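Local coordinates for SusD superfamily protein (Bacteroides thetaiotaomicron, PDB 3MCX) that is of unknown function but, as a zinc-binding SusD-family protein of the outer membrane, probably takes part in capturing glycans at the cell surface, at residues P325-H330 with G435-E440; Q57-K62 with N290-E295; Y280-T285 with E315-N320; Y71-V76 with K443-Q448. All blocks are in the same frame, centred on the assembly; numbering follows the deposited sequence.

Contact 1. Residues P325-H330 with G435-E440; sequences PAAAMH and GSWHLE. With ZN (zinc ion), chain D.
Ala328 lays its methyl group over one face of the Trp437 indole, a CH-pi contact in which CB stands 3.7 Å from the centroid of the five-membered ring and 10° off its normal. Obliquely to the six-membered ring comes the backbone of Ala327, whose O is 3.7 Å from CE3 of Trp437, while the methyl of Ala327 nears that same CE3. NE1 donates a hydrogen bond to Leu293 O. The indole is turned this way because CG of Trp437 sits between its backbone N and carbonyl carbon (chi1 56°). Pro325 crosses the tryptophan side chain at about a right angle, its CB 3.8 Å from CB of Trp437. Alanine suits position 328, its methyl small enough to lie this close on the ring. An alanine in place of Trp437 is likely to open a gap beneath the Ala328 methyl and leave Leu293 O without its indole donor. Further on, ND1 of His330 binds the zinc ion at 2.0 Å, with Glu315 and Glu319 as the other protein ligands. The arrangement sets a 3-10 turn (326-328) on the tryptophan of a type I beta turn (435-438), beside a zinc site of this SusD-family protein.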
loop_
_atom_site.group_PDB
_atom_site.type_symbol
_atom_site.label_atom_id
_atom_site.label_comp_id
_atom_site.label_asym_id
_atom_site.label_seq_id
_atom_site.Cartn_x
_atom_site.Cartn_y
_atom_site.Cartn_z
ATOM N N PRO A 325 -21.917 -8.404 11.770
ATOM C CA PRO A 325 -22.791 -9.412 11.182
ATOM C C PRO A 325 -22.988 -10.566 12.168
ATOM O O PRO A 325 -22.014 -10.958 12.817
ATOM C CB PRO A 325 -21.993 -9.857 9.956
ATOM C CG PRO A 325 -21.193 -8.691 9.585
ATOM C CD PRO A 325 -20.790 -8.045 10.900
ATOM N N ALA A 326 -24.189 -11.117 12.283
ATOM C CA ALA A 326 -24.491 -12.160 13.275
ATOM C C ALA A 326 -23.478 -13.317 13.216
ATOM O O ALA A 326 -22.990 -13.764 14.236
ATOM C CB ALA A 326 -25.932 -12.713 13.108
ATOM N N ALA A 327 -23.123 -13.769 12.012
ATOM C CA ALA A 327 -22.191 -14.901 11.900
ATOM C C ALA A 327 -20.766 -14.594 12.389
ATOM O O ALA A 327 -19.996 -15.516 12.720
ATOM C CB ALA A 327 -22.147 -15.431 10.436
ATOM N N ALA A 328 -20.418 -13.311 12.497
ATOM C CA ALA A 328 -19.094 -12.884 12.964
ATOM C C ALA A 328 -19.052 -12.551 14.463
ATOM O O ALA A 328 -17.971 -12.251 14.949
ATOM C CB ALA A 328 -18.632 -11.638 12.183
HETATM N N MSE A 329 -20.198 -12.583 15.134
HETATM C CA MSE A 329 -20.339 -12.025 16.507
HETATM C C MSE A 329 -19.166 -12.359 17.429
HETATM O O MSE A 329 -18.569 -11.413 18.082
HETATM C CB MSE A 329 -21.642 -12.472 17.139
HETATM C CG MSE A 329 -21.872 -11.895 18.539
HETATM SE SE MSE A 329 -23.552 -12.331 19.328
HETATM C CE MSE A 329 -24.564 -10.892 18.597
ATOM N N HIS A 330 -18.811 -13.646 17.513
ATOM C CA HIS A 330 -17.741 -14.114 18.424
ATOM C C HIS A 330 -16.469 -14.569 17.624
ATOM O O HIS A 330 -15.562 -15.199 18.217
ATOM C CB HIS A 330 -18.246 -15.145 19.433
ATOM C CG HIS A 330 -19.328 -14.603 20.311
ATOM N ND1 HIS A 330 -19.088 -13.880 21.476
ATOM C CD2 HIS A 330 -20.672 -14.677 20.175
ATOM C CE1 HIS A 330 -20.254 -13.517 21.988
ATOM N NE2 HIS A 330 -21.223 -14.006 21.234
ATOM N N GLY A 435 -16.747 -15.853 2.079
ATOM C CA GLY A 435 -16.991 -15.965 3.500
ATOM C C GLY A 435 -18.399 -15.602 3.907
ATOM O O GLY A 435 -19.022 -14.714 3.321
ATOM N N SER A 436 -18.904 -16.263 4.942
ATOM C CA SER A 436 -20.315 -16.188 5.303
ATOM C C SER A 436 -20.775 -14.859 5.901
ATOM O O SER A 436 -21.999 -14.649 5.991
ATOM C CB SER A 436 -20.712 -17.340 6.239
ATOM O OG SER A 436 -20.121 -17.178 7.498
ATOM N N TRP A 437 -19.852 -14.002 6.335
ATOM C CA TRP A 437 -20.252 -12.686 6.814
ATOM C C TRP A 437 -19.918 -11.528 5.908
ATOM O O TRP A 437 -20.052 -10.382 6.308
ATOM C CB TRP A 437 -19.830 -12.430 8.261
ATOM C CG TRP A 437 -18.348 -12.568 8.605
ATOM C CD1 TRP A 437 -17.397 -11.619 8.523
ATOM C CD2 TRP A 437 -17.705 -13.731 9.160
ATOM N NE1 TRP A 437 -16.192 -12.101 8.966
ATOM C CE2 TRP A 437 -16.349 -13.403 9.343
ATOM C CE3 TRP A 437 -18.149 -15.013 9.523
ATOM C CZ2 TRP A 437 -15.436 -14.295 9.901
ATOM C CZ3 TRP A 437 -17.235 -15.912 10.061
ATOM C CH2 TRP A 437 -15.897 -15.548 10.242
ATOM N N HIS A 438 -19.538 -11.789 4.659
ATOM C CA HIS A 438 -19.517 -10.715 3.704
ATOM C C HIS A 438 -20.882 -10.068 3.652
ATOM O O HIS A 438 -21.940 -10.706 3.844
ATOM C CB HIS A 438 -19.081 -11.222 2.339
ATOM C CG HIS A 438 -17.595 -11.354 2.216
ATOM N ND1 HIS A 438 -16.751 -10.264 2.094
ATOM C CD2 HIS A 438 -16.798 -12.454 2.205
ATOM C CE1 HIS A 438 -15.496 -10.685 2.029
ATOM N NE2 HIS A 438 -15.502 -12.018 2.071
ATOM N N LEU A 439 -20.864 -8.776 3.340
ATOM C CA LEU A 439 -22.104 -8.029 3.396
ATOM C C LEU A 439 -23.053 -8.401 2.266
ATOM O O LEU A 439 -22.615 -8.689 1.150
ATOM C CB LEU A 439 -21.854 -6.535 3.348
ATOM C CG LEU A 439 -20.975 -6.026 4.457
ATOM C CD1 LEU A 439 -20.941 -4.453 4.459
ATOM C CD2 LEU A 439 -21.339 -6.582 5.824
ATOM N N GLU A 440 -24.349 -8.303 2.526
ATOM C CA GLU A 440 -25.352 -8.604 1.516
ATOM C C GLU A 440 -25.313 -7.615 0.356
ATOM O O GLU A 440 -25.777 -7.903 -0.739
ATOM C CB GLU A 440 -26.759 -8.673 2.115
ATOM C CG GLU A 440 -26.982 -9.860 3.073
ATOM C CD GLU A 440 -26.683 -11.214 2.451
ATOM O OE1 GLU A 440 -27.153 -11.441 1.317
ATOM O OE2 GLU A 440 -25.992 -12.040 3.117
HETATM ZN ZN ZN D . -17.471 -13.735 22.581
#

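Contact 2. Residues Q57-K62 with N290-E295; sequences QARITK and NLILSE
Asn290 extends the short antiparallel pairing of strands 56-57 and 292-293 by gripping the chain of Arg59 and Ile60 with its amide. Its CB lies 4.0 Å from CE of Lys62, whose chain slides past in the opposite direction. Beyond it CG, anti to the backbone N (chi1 -152°), carries the amide to the neighbouring backbone. There OD1 accepts the N-H of Ile60 at 2.9 Å from Ile60 N, in the carbonyl plane on a lone pair, and takes a weak, bent bond from Arg59 N. ND2 gives one hydrogen to Ile60 O, 3.0 Å away and nearly in the amide plane, and is also hydrogen-bonded to Arg67 O. Asparagine thus accepts from the N-H and donates to the C=O of Ile60, which fixes the amide's rotation. Gln57 and Ile292 form the hydrogen-bonded pair of the sheet: Gln57 N to Ile292 O is 2.8 Å, with a return bond from Ile292 N. Their side chains share a face, CG of Gln57 3.8 Å from CG1 of Ile292. NE2 of Gln57 is hydrogen-bonded to Ala58 O and Trp437 O, while OE1 accepts a hydrogen bond from a water 2.8 Å away, which itself accepts one from Glu295 N.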
loop_
_atom_site.group_PDB
_atom_site.type_symbol
_atom_site.label_atom_id
_atom_site.label_comp_id
_atom_site.label_asym_id
_atom_site.label_seq_id
_atom_site.Cartn_x
_atom_site.Cartn_y
_atom_site.Cartn_z
ATOM N N GLN A 57 -12.953 -6.879 4.895
ATOM C CA GLN A 57 -14.248 -6.427 4.385
ATOM C C GLN A 57 -14.756 -5.236 5.188
ATOM O O GLN A 57 -14.313 -4.985 6.302
ATOM C CB GLN A 57 -15.283 -7.563 4.453
ATOM C CG GLN A 57 -15.468 -8.148 5.833
ATOM C CD GLN A 57 -16.643 -9.072 5.907
ATOM O OE1 GLN A 57 -16.561 -10.295 5.685
ATOM N NE2 GLN A 57 -17.800 -8.491 6.198
ATOM N N ALA A 58 -15.718 -4.506 4.632
ATOM C CA ALA A 58 -16.485 -3.584 5.473
ATOM C C ALA A 58 -17.223 -4.362 6.543
ATOM O O ALA A 58 -17.719 -5.477 6.306
ATOM C CB ALA A 58 -17.497 -2.761 4.611
ATOM N N ARG A 59 -17.374 -3.720 7.698
ATOM C CA ARG A 59 -18.251 -4.226 8.731
ATOM C C ARG A 59 -19.745 -3.967 8.448
ATOM O O ARG A 59 -20.612 -4.774 8.788
ATOM C CB ARG A 59 -17.854 -3.651 10.095
ATOM C CG ARG A 59 -18.715 -4.076 11.276
ATOM C CD ARG A 59 -18.299 -3.459 12.619
ATOM N NE ARG A 59 -18.301 -1.977 12.558
ATOM C CZ ARG A 59 -19.386 -1.210 12.653
ATOM N NH1 ARG A 59 -20.580 -1.717 12.910
ATOM N NH2 ARG A 59 -19.244 0.106 12.505
ATOM N N ILE A 60 -20.005 -2.775 7.890
ATOM C CA ILE A 60 -21.323 -2.275 7.657
ATOM C C ILE A 60 -21.301 -1.420 6.374
ATOM O O ILE A 60 -20.340 -0.683 6.116
ATOM C CB ILE A 60 -21.840 -1.493 8.916
ATOM C CG1 ILE A 60 -23.338 -1.300 8.872
ATOM C CG2 ILE A 60 -21.079 -0.219 9.140
ATOM C CD1 ILE A 60 -23.920 -0.832 10.231
ATOM N N THR A 61 -22.411 -1.467 5.639
ATOM C CA THR A 61 -22.518 -0.593 4.483
ATOM C C THR A 61 -22.855 0.815 4.973
ATOM O O THR A 61 -23.678 0.998 5.872
ATOM C CB THR A 61 -23.549 -1.108 3.461
ATOM O OG1 THR A 61 -23.358 -0.390 2.228
ATOM C CG2 THR A 61 -25.023 -0.993 3.930
ATOM N N LYS A 62 -22.222 1.813 4.368
ATOM C CA LYS A 62 -22.452 3.218 4.720
ATOM C C LYS A 62 -22.937 4.095 3.560
ATOM O O LYS A 62 -23.287 5.263 3.775
ATOM C CB LYS A 62 -21.186 3.835 5.294
ATOM C CG LYS A 62 -20.750 3.250 6.637
ATOM C CD LYS A 62 -19.468 3.826 7.102
ATOM C CE LYS A 62 -19.106 3.374 8.518
ATOM N NZ LYS A 62 -19.800 4.138 9.614
ATOM N N ASN A 290 -14.750 0.414 10.426
ATOM C CA ASN A 290 -15.438 -0.213 9.304
ATOM C C ASN A 290 -14.619 -1.213 8.528
ATOM O O ASN A 290 -14.849 -1.394 7.346
ATOM C CB ASN A 290 -16.109 0.785 8.353
ATOM C CG ASN A 290 -17.312 0.161 7.652
ATOM O OD1 ASN A 290 -17.815 -0.870 8.129
ATOM N ND2 ASN A 290 -17.804 0.770 6.555
ATOM N N LEU A 291 -13.652 -1.854 9.190
ATOM C CA LEU A 291 -12.835 -2.900 8.601
ATOM C C LEU A 291 -12.768 -4.059 9.568
ATOM O O LEU A 291 -12.397 -3.887 10.735
ATOM C CB LEU A 291 -11.434 -2.401 8.274
ATOM C CG LEU A 291 -11.358 -1.345 7.165
ATOM C CD1 LEU A 291 -10.082 -0.531 7.270
ATOM C CD2 LEU A 291 -11.473 -1.947 5.749
ATOM N N ILE A 292 -13.137 -5.238 9.079
ATOM C CA ILE A 292 -13.008 -6.477 9.827
ATOM C C ILE A 292 -12.500 -7.541 8.887
ATOM O O ILE A 292 -12.601 -7.396 7.664
ATOM C CB ILE A 292 -14.306 -6.925 10.502
ATOM C CG1 ILE A 292 -15.466 -7.138 9.498
ATOM C CG2 ILE A 292 -14.712 -5.898 11.620
ATOM C CD1 ILE A 292 -16.727 -7.801 10.062
ATOM N N LEU A 293 -11.961 -8.615 9.451
ATOM C CA LEU A 293 -11.479 -9.750 8.678
ATOM C C LEU A 293 -12.644 -10.614 8.225
ATOM O O LEU A 293 -13.625 -10.799 8.980
ATOM C CB LEU A 293 -10.500 -10.558 9.525
ATOM C CG LEU A 293 -9.264 -9.775 10.016
ATOM C CD1 LEU A 293 -8.457 -10.546 11.085
ATOM C CD2 LEU A 293 -8.358 -9.399 8.820
ATOM N N SER A 294 -12.536 -11.154 7.011
ATOM C CA SER A 294 -13.541 -12.052 6.473
ATOM C C SER A 294 -13.319 -13.497 6.918
ATOM O O SER A 294 -12.245 -13.875 7.407
ATOM C CB SER A 294 -13.501 -11.999 4.961
ATOM O OG SER A 294 -12.313 -12.615 4.508
ATOM N N GLU A 295 -14.325 -14.299 6.708
ATOM C CA GLU A 295 -14.179 -15.727 6.951
ATOM C C GLU A 295 -13.184 -16.341 5.960
ATOM O O GLU A 295 -12.506 -17.326 6.276
ATOM C CB GLU A 295 -15.513 -16.449 6.855
ATOM C CG GLU A 295 -15.482 -17.828 7.467
ATOM C CD GLU A 295 -16.746 -18.596 7.188
ATOM O OE1 GLU A 295 -17.284 -18.427 6.055
ATOM O OE2 GLU A 295 -17.171 -19.402 8.084
HETATM O O HOH W 1 -16.794 -13.105 5.659
#

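Contact 3. Residues Y280-T285 with E315-N320; sequences YANEAT and ESVIEN. With ZN (zinc ion), chain D.
From Asn282 to Thr285 and from Glu315 to Ile318 the two chains run almost in the same direction, 12° apart, with the CA atoms of Asn282 and Ser316 6.1 Å from each other. Neither is a regular strand, and the gap between them is bridged by a side chain. Asn282 has CG anti to its own N (chi1 -170°), which sends the amide across to the opposite backbone. OD1 receives the N-H of Val317, 2.9 Å from Val317 N and nearly straight, though the donor is tilted out of the carbonyl plane. ND2 gives a hydrogen to Glu315 O at 3.0 Å, approaching from above the plane of that carbonyl. Asparagine fits because one flat amide can serve a donor and an acceptor on the same backbone. The contact joins the loop after helix 276-279 to the loop between strands 313-314 and 334-335, the loop that supplies the zinc ligands in this SusD-family protein. OE2 of Glu315 meets the metal at 1.9 Å and OE1 of Glu319 at 2.0 Å, each carboxylate coordinating through a single oxygen; His330 completes the set of protein ligands. The extended side chain of Glu315 carries its carboxylate to the metal while its backbone O takes the Asn282 hydrogen bond. A water lies within hydrogen-bonding distance of Asn282 OD1, Glu283 O and Ser316 OG, though it can give hydrogens to only two at a time, while Ser316 OG itself donates to Ile318 O. Next to this polar group the branched side chains lie against backbone oxygens: CG2 of Val317 is 3.4 Å from Glu283 O, and CG1 of Ile318 is as far from Ala284 O.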
loop_
_atom_site.group_PDB
_atom_site.type_symbol
_atom_site.label_atom_id
_atom_site.label_comp_id
_atom_site.label_asym_id
_atom_site.label_seq_id
_atom_site.Cartn_x
_atom_site.Cartn_y
_atom_site.Cartn_z
ATOM N N TYR A 280 -9.876 0.192 11.642
ATOM C CA TYR A 280 -9.723 -1.212 12.067
ATOM C C TYR A 280 -10.015 -1.418 13.556
ATOM O O TYR A 280 -10.008 -2.554 14.027
ATOM C CB TYR A 280 -8.252 -1.667 11.834
ATOM C CG TYR A 280 -7.912 -2.121 10.434
ATOM C CD1 TYR A 280 -8.399 -3.332 9.940
ATOM C CD2 TYR A 280 -7.067 -1.366 9.614
ATOM C CE1 TYR A 280 -8.092 -3.782 8.655
ATOM C CE2 TYR A 280 -6.762 -1.801 8.325
ATOM C CZ TYR A 280 -7.283 -2.994 7.855
ATOM O OH TYR A 280 -6.999 -3.386 6.568
ATOM N N ALA A 281 -10.236 -0.349 14.334
ATOM C CA ALA A 281 -10.176 -0.446 15.782
ATOM C C ALA A 281 -11.266 -1.323 16.362
ATOM O O ALA A 281 -12.366 -1.446 15.808
ATOM C CB ALA A 281 -10.263 0.964 16.407
ATOM N N ASN A 282 -10.910 -1.907 17.488
ATOM C CA ASN A 282 -11.753 -2.787 18.297
ATOM C C ASN A 282 -12.148 -1.967 19.506
ATOM O O ASN A 282 -11.462 -1.938 20.536
ATOM C CB ASN A 282 -10.948 -4.038 18.616
ATOM C CG ASN A 282 -11.743 -5.145 19.229
ATOM O OD1 ASN A 282 -12.930 -5.002 19.558
ATOM N ND2 ASN A 282 -11.076 -6.316 19.380
ATOM N N GLU A 283 -13.271 -1.263 19.355
ATOM C CA GLU A 283 -13.616 -0.149 20.242
ATOM C C GLU A 283 -14.542 -0.578 21.369
ATOM O O GLU A 283 -15.346 -1.506 21.214
ATOM C CB GLU A 283 -14.321 0.951 19.424
ATOM C CG GLU A 283 -13.535 1.491 18.246
ATOM C CD GLU A 283 -14.408 2.220 17.262
ATOM O OE1 GLU A 283 -15.206 1.559 16.569
ATOM O OE2 GLU A 283 -14.270 3.476 17.171
ATOM N N ALA A 284 -14.468 0.094 22.520
ATOM C CA ALA A 284 -15.348 -0.207 23.627
ATOM C C ALA A 284 -16.799 0.182 23.342
ATOM O O ALA A 284 -17.720 -0.368 23.921
ATOM C CB ALA A 284 -14.844 0.480 24.908
ATOM N N THR A 285 -16.976 1.168 22.458
ATOM C CA THR A 285 -18.294 1.525 21.910
ATOM C C THR A 285 -18.067 1.664 20.407
ATOM O O THR A 285 -17.143 2.366 19.972
ATOM C CB THR A 285 -18.828 2.861 22.502
ATOM O OG1 THR A 285 -19.022 2.724 23.908
ATOM C CG2 THR A 285 -20.178 3.267 21.865
ATOM N N GLU A 315 -11.178 -11.157 18.885
ATOM C CA GLU A 315 -12.600 -11.065 18.974
ATOM C C GLU A 315 -12.953 -9.632 19.452
ATOM O O GLU A 315 -12.145 -8.978 20.083
ATOM C CB GLU A 315 -13.024 -12.059 20.027
ATOM C CG GLU A 315 -14.428 -12.268 20.072
ATOM C CD GLU A 315 -14.969 -13.100 21.247
ATOM O OE1 GLU A 315 -14.284 -13.872 22.037
ATOM O OE2 GLU A 315 -16.206 -12.962 21.313
ATOM N N SER A 316 -14.158 -9.176 19.145
ATOM C CA SER A 316 -14.677 -7.911 19.672
ATOM C C SER A 316 -14.533 -7.807 21.186
ATOM O O SER A 316 -14.915 -8.699 21.941
ATOM C CB SER A 316 -16.164 -7.797 19.337
ATOM O OG SER A 316 -16.758 -6.645 19.918
ATOM N N VAL A 317 -14.014 -6.663 21.632
ATOM C CA VAL A 317 -13.927 -6.401 23.061
ATOM C C VAL A 317 -15.325 -6.154 23.671
ATOM O O VAL A 317 -15.526 -6.277 24.880
ATOM C CB VAL A 317 -12.960 -5.223 23.424
ATOM C CG1 VAL A 317 -11.529 -5.514 22.968
ATOM C CG2 VAL A 317 -13.455 -3.896 22.826
ATOM N N ILE A 318 -16.297 -5.799 22.827
ATOM C CA ILE A 318 -17.698 -5.797 23.241
ATOM C C ILE A 318 -18.280 -7.220 23.079
ATOM O O ILE A 318 -18.445 -7.694 21.957
ATOM C CB ILE A 318 -18.560 -4.844 22.389
ATOM C CG1 ILE A 318 -18.001 -3.407 22.448
ATOM C CG2 ILE A 318 -20.013 -4.912 22.783
ATOM C CD1 ILE A 318 -18.545 -2.487 21.305
ATOM N N GLU A 319 -18.533 -7.912 24.162
ATOM C CA GLU A 319 -19.147 -9.237 24.027
ATOM C C GLU A 319 -20.577 -9.074 23.528
ATOM O O GLU A 319 -21.288 -8.180 23.943
ATOM C CB GLU A 319 -19.074 -10.076 25.313
ATOM C CG GLU A 319 -17.673 -10.699 25.564
ATOM C CD GLU A 319 -17.278 -11.795 24.584
ATOM O OE1 GLU A 319 -18.186 -12.400 23.944
ATOM O OE2 GLU A 319 -16.050 -11.993 24.438
ATOM N N ASN A 320 -20.993 -9.987 22.663
ATOM C CA ASN A 320 -22.376 -10.045 22.163
ATOM C C ASN A 320 -22.635 -8.764 21.351
ATOM O O ASN A 320 -23.689 -8.164 21.460
ATOM C CB ASN A 320 -23.384 -10.264 23.293
ATOM C CG ASN A 320 -23.089 -11.513 24.082
ATOM O OD1 ASN A 320 -22.621 -12.501 23.464
ATOM N ND2 ASN A 320 -23.327 -11.502 25.376
HETATM ZN ZN ZN D . -17.471 -13.735 22.581
HETATM O O HOH W 2 -15.455 -3.811 19.703
#

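Contact 4. Residues Y71-V76 with K443-Q448; sequences YYEYNV and KASNAQ
Asn75 swings its amide to the Ser445 side by placing CG between the backbone N and the carbonyl carbon (chi1 62°). The same rotation lets ND2 donate to OE1 of Glu73 at 3.0 Å, reaching the anti side of a carboxylate whose other oxygen is hydrogen-bonded to Thr61 and Thr441. A leucine at Asn75 would probably leave Glu73 OE1 without this donor and its carboxylate less firmly held in its rotation. Ala447 fills the next place along: its CB lies close against Glu73 O at 3.4 Å, with CB of Tyr74 at 4.1 Å in ordinary contact; a small methyl suits the place. The Tyr74 ring runs past this methyl, with its hydroxyl hydrogen-bonded to Arg52 O. A water donates to both backbone carbonyls, 2.8 Å from Tyr74 O and 2.7 Å from Ser445 O, joining two acceptors that could not bond each other directly. Tyr74 and Asn446 both have a positive phi (55°), which at Asn446 suits asparagine, a residue that takes up this conformation more readily than most. Each is the first residue to leave the helical conformation, after helix 69-72 and the weakly bonded helix 441-444, so this buried contact pairs two helix C-termini, each closed by a Schellman motif.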
loop_
_atom_site.group_PDB
_atom_site.type_symbol
_atom_site.label_atom_id
_atom_site.label_comp_id
_atom_site.label_asym_id
_atom_site.label_seq_id
_atom_site.Cartn_x
_atom_site.Cartn_y
_atom_site.Cartn_z
ATOM N N TYR A 71 -15.719 1.314 -1.917
ATOM C CA TYR A 71 -14.626 0.530 -2.486
ATOM C C TYR A 71 -14.944 -0.974 -2.445
ATOM O O TYR A 71 -14.871 -1.691 -3.459
ATOM C CB TYR A 71 -13.352 0.768 -1.733
ATOM C CG TYR A 71 -12.739 2.148 -1.832
ATOM C CD1 TYR A 71 -12.769 2.906 -2.981
ATOM C CD2 TYR A 71 -12.015 2.643 -0.776
ATOM C CE1 TYR A 71 -12.115 4.150 -3.050
ATOM C CE2 TYR A 71 -11.354 3.893 -0.832
ATOM C CZ TYR A 71 -11.397 4.622 -1.962
ATOM O OH TYR A 71 -10.763 5.830 -1.973
ATOM N N TYR A 72 -15.259 -1.446 -1.261
ATOM C CA TYR A 72 -15.540 -2.872 -1.022
ATOM C C TYR A 72 -16.635 -3.406 -1.924
ATOM O O TYR A 72 -16.550 -4.548 -2.396
ATOM C CB TYR A 72 -15.913 -3.011 0.448
ATOM C CG TYR A 72 -16.483 -4.342 0.893
ATOM C CD1 TYR A 72 -15.705 -5.496 0.924
ATOM C CD2 TYR A 72 -17.784 -4.432 1.306
ATOM C CE1 TYR A 72 -16.248 -6.692 1.360
ATOM C CE2 TYR A 72 -18.323 -5.616 1.770
ATOM C CZ TYR A 72 -17.556 -6.738 1.792
ATOM O OH TYR A 72 -18.101 -7.919 2.264
ATOM N N GLU A 73 -17.684 -2.613 -2.142
ATOM C CA GLU A 73 -18.843 -2.982 -2.951
ATOM C C GLU A 73 -18.659 -2.699 -4.452
ATOM O O GLU A 73 -19.560 -2.977 -5.237
ATOM C CB GLU A 73 -20.078 -2.221 -2.451
ATOM C CG GLU A 73 -20.443 -2.616 -1.023
ATOM C CD GLU A 73 -21.436 -1.685 -0.356
ATOM O OE1 GLU A 73 -21.918 -0.711 -0.966
ATOM O OE2 GLU A 73 -21.736 -1.957 0.848
ATOM N N TYR A 74 -17.525 -2.105 -4.838
ATOM C CA TYR A 74 -17.272 -1.801 -6.265
ATOM C C TYR A 74 -18.380 -0.982 -6.882
ATOM O O TYR A 74 -18.768 -1.150 -8.038
ATOM C CB TYR A 74 -17.000 -3.103 -7.044
ATOM C CG TYR A 74 -15.607 -3.672 -6.806
ATOM C CD1 TYR A 74 -15.292 -4.375 -5.653
ATOM C CD2 TYR A 74 -14.639 -3.561 -7.783
ATOM C CE1 TYR A 74 -14.024 -4.879 -5.452
ATOM C CE2 TYR A 74 -13.394 -4.074 -7.599
ATOM C CZ TYR A 74 -13.076 -4.751 -6.433
ATOM O OH TYR A 74 -11.804 -5.259 -6.242
ATOM N N ASN A 75 -18.894 -0.020 -6.122
ATOM C CA ASN A 75 -19.960 0.839 -6.613
ATOM C C ASN A 75 -19.672 2.352 -6.472
ATOM O O ASN A 75 -20.531 3.173 -6.781
ATOM C CB ASN A 75 -21.308 0.467 -5.992
ATOM C CG ASN A 75 -21.334 0.618 -4.500
ATOM O OD1 ASN A 75 -20.509 1.329 -3.942
ATOM N ND2 ASN A 75 -22.254 -0.082 -3.844
ATOM N N VAL A 76 -18.469 2.680 -6.055
ATOM C CA VAL A 76 -18.068 4.073 -5.861
ATOM C C VAL A 76 -18.236 4.895 -7.149
ATOM O O VAL A 76 -17.914 4.435 -8.250
ATOM C CB VAL A 76 -16.626 4.149 -5.302
ATOM C CG1 VAL A 76 -15.578 3.586 -6.303
ATOM C CG2 VAL A 76 -16.288 5.567 -4.885
ATOM N N LYS A 443 -24.184 -8.702 -3.223
ATOM C CA LYS A 443 -25.139 -9.286 -4.167
ATOM C C LYS A 443 -25.759 -8.207 -5.055
ATOM O O LYS A 443 -25.661 -8.299 -6.264
ATOM C CB LYS A 443 -26.220 -10.096 -3.435
ATOM C CG LYS A 443 -25.601 -11.306 -2.779
ATOM C CD LYS A 443 -26.555 -12.199 -1.985
ATOM C CE LYS A 443 -25.766 -13.338 -1.299
ATOM N NZ LYS A 443 -24.899 -12.953 -0.113
ATOM N N ALA A 444 -26.327 -7.162 -4.447
ATOM C CA ALA A 444 -26.964 -6.078 -5.216
ATOM C C ALA A 444 -25.948 -5.331 -6.084
ATOM O O ALA A 444 -26.257 -4.884 -7.197
ATOM C CB ALA A 444 -27.652 -5.078 -4.256
ATOM N N SER A 445 -24.714 -5.224 -5.613
ATOM C CA SER A 445 -23.679 -4.495 -6.364
ATOM C C SER A 445 -22.862 -5.393 -7.301
ATOM O O SER A 445 -21.904 -4.946 -7.923
ATOM C CB SER A 445 -22.739 -3.755 -5.407
ATOM O OG SER A 445 -23.426 -2.769 -4.653
ATOM N N ASN A 446 -23.217 -6.668 -7.381
ATOM C CA ASN A 446 -22.486 -7.608 -8.259
ATOM C C ASN A 446 -20.996 -7.617 -7.968
ATOM O O ASN A 446 -20.148 -7.512 -8.854
ATOM C CB ASN A 446 -22.781 -7.342 -9.748
ATOM C CG ASN A 446 -22.092 -8.353 -10.670
ATOM O OD1 ASN A 446 -21.939 -9.539 -10.325
ATOM N ND2 ASN A 446 -21.638 -7.875 -11.845
ATOM N N ALA A 447 -20.654 -7.747 -6.697
ATOM C CA ALA A 447 -19.274 -7.707 -6.287
ATOM C C ALA A 447 -18.905 -8.893 -5.407
ATOM O O ALA A 447 -17.966 -8.825 -4.608
ATOM C CB ALA A 447 -18.938 -6.342 -5.574
ATOM N N GLN A 448 -19.587 -10.010 -5.597
ATOM C CA GLN A 448 -19.151 -11.256 -4.964
ATOM C C GLN A 448 -17.918 -11.839 -5.696
ATOM O O GLN A 448 -17.095 -12.528 -5.101
ATOM C CB GLN A 448 -20.277 -12.274 -4.938
ATOM C CG GLN A 448 -21.425 -11.862 -4.023
ATOM C CD GLN A 448 -22.454 -12.953 -3.922
ATOM O OE1 GLN A 448 -23.259 -13.146 -4.839
ATOM N NE2 GLN A 448 -22.420 -13.698 -2.833
HETATM O O HOH W 3 -21.197 -2.417 -8.628
#

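In the fold
From the N terminus, 57-62 comes first and 71-76 soon after. Contact 2 then closes a long loop at 290-295, crossing contact 3, which opens at 280-285 and closes at 315-320 after only a short excursion. Contact 1 follows in series, from 325-330 to 435-440, and contact 4 closes last, at 443-448. Contacts 1 and 3 are thus nested within the loop of contact 4, whereas contact 2 crosses it. Contacts 1 and 3 share a zinc ion; contacts 2 and 4 meet where Thr61 is hydrogen-bonded to Glu73, and His438 of 435-440 reaches Tyr72. Together they tie strand 56-57 and helix 69-72 to strand 292-293 in mid-chain and to the loops and short helix near 435-448.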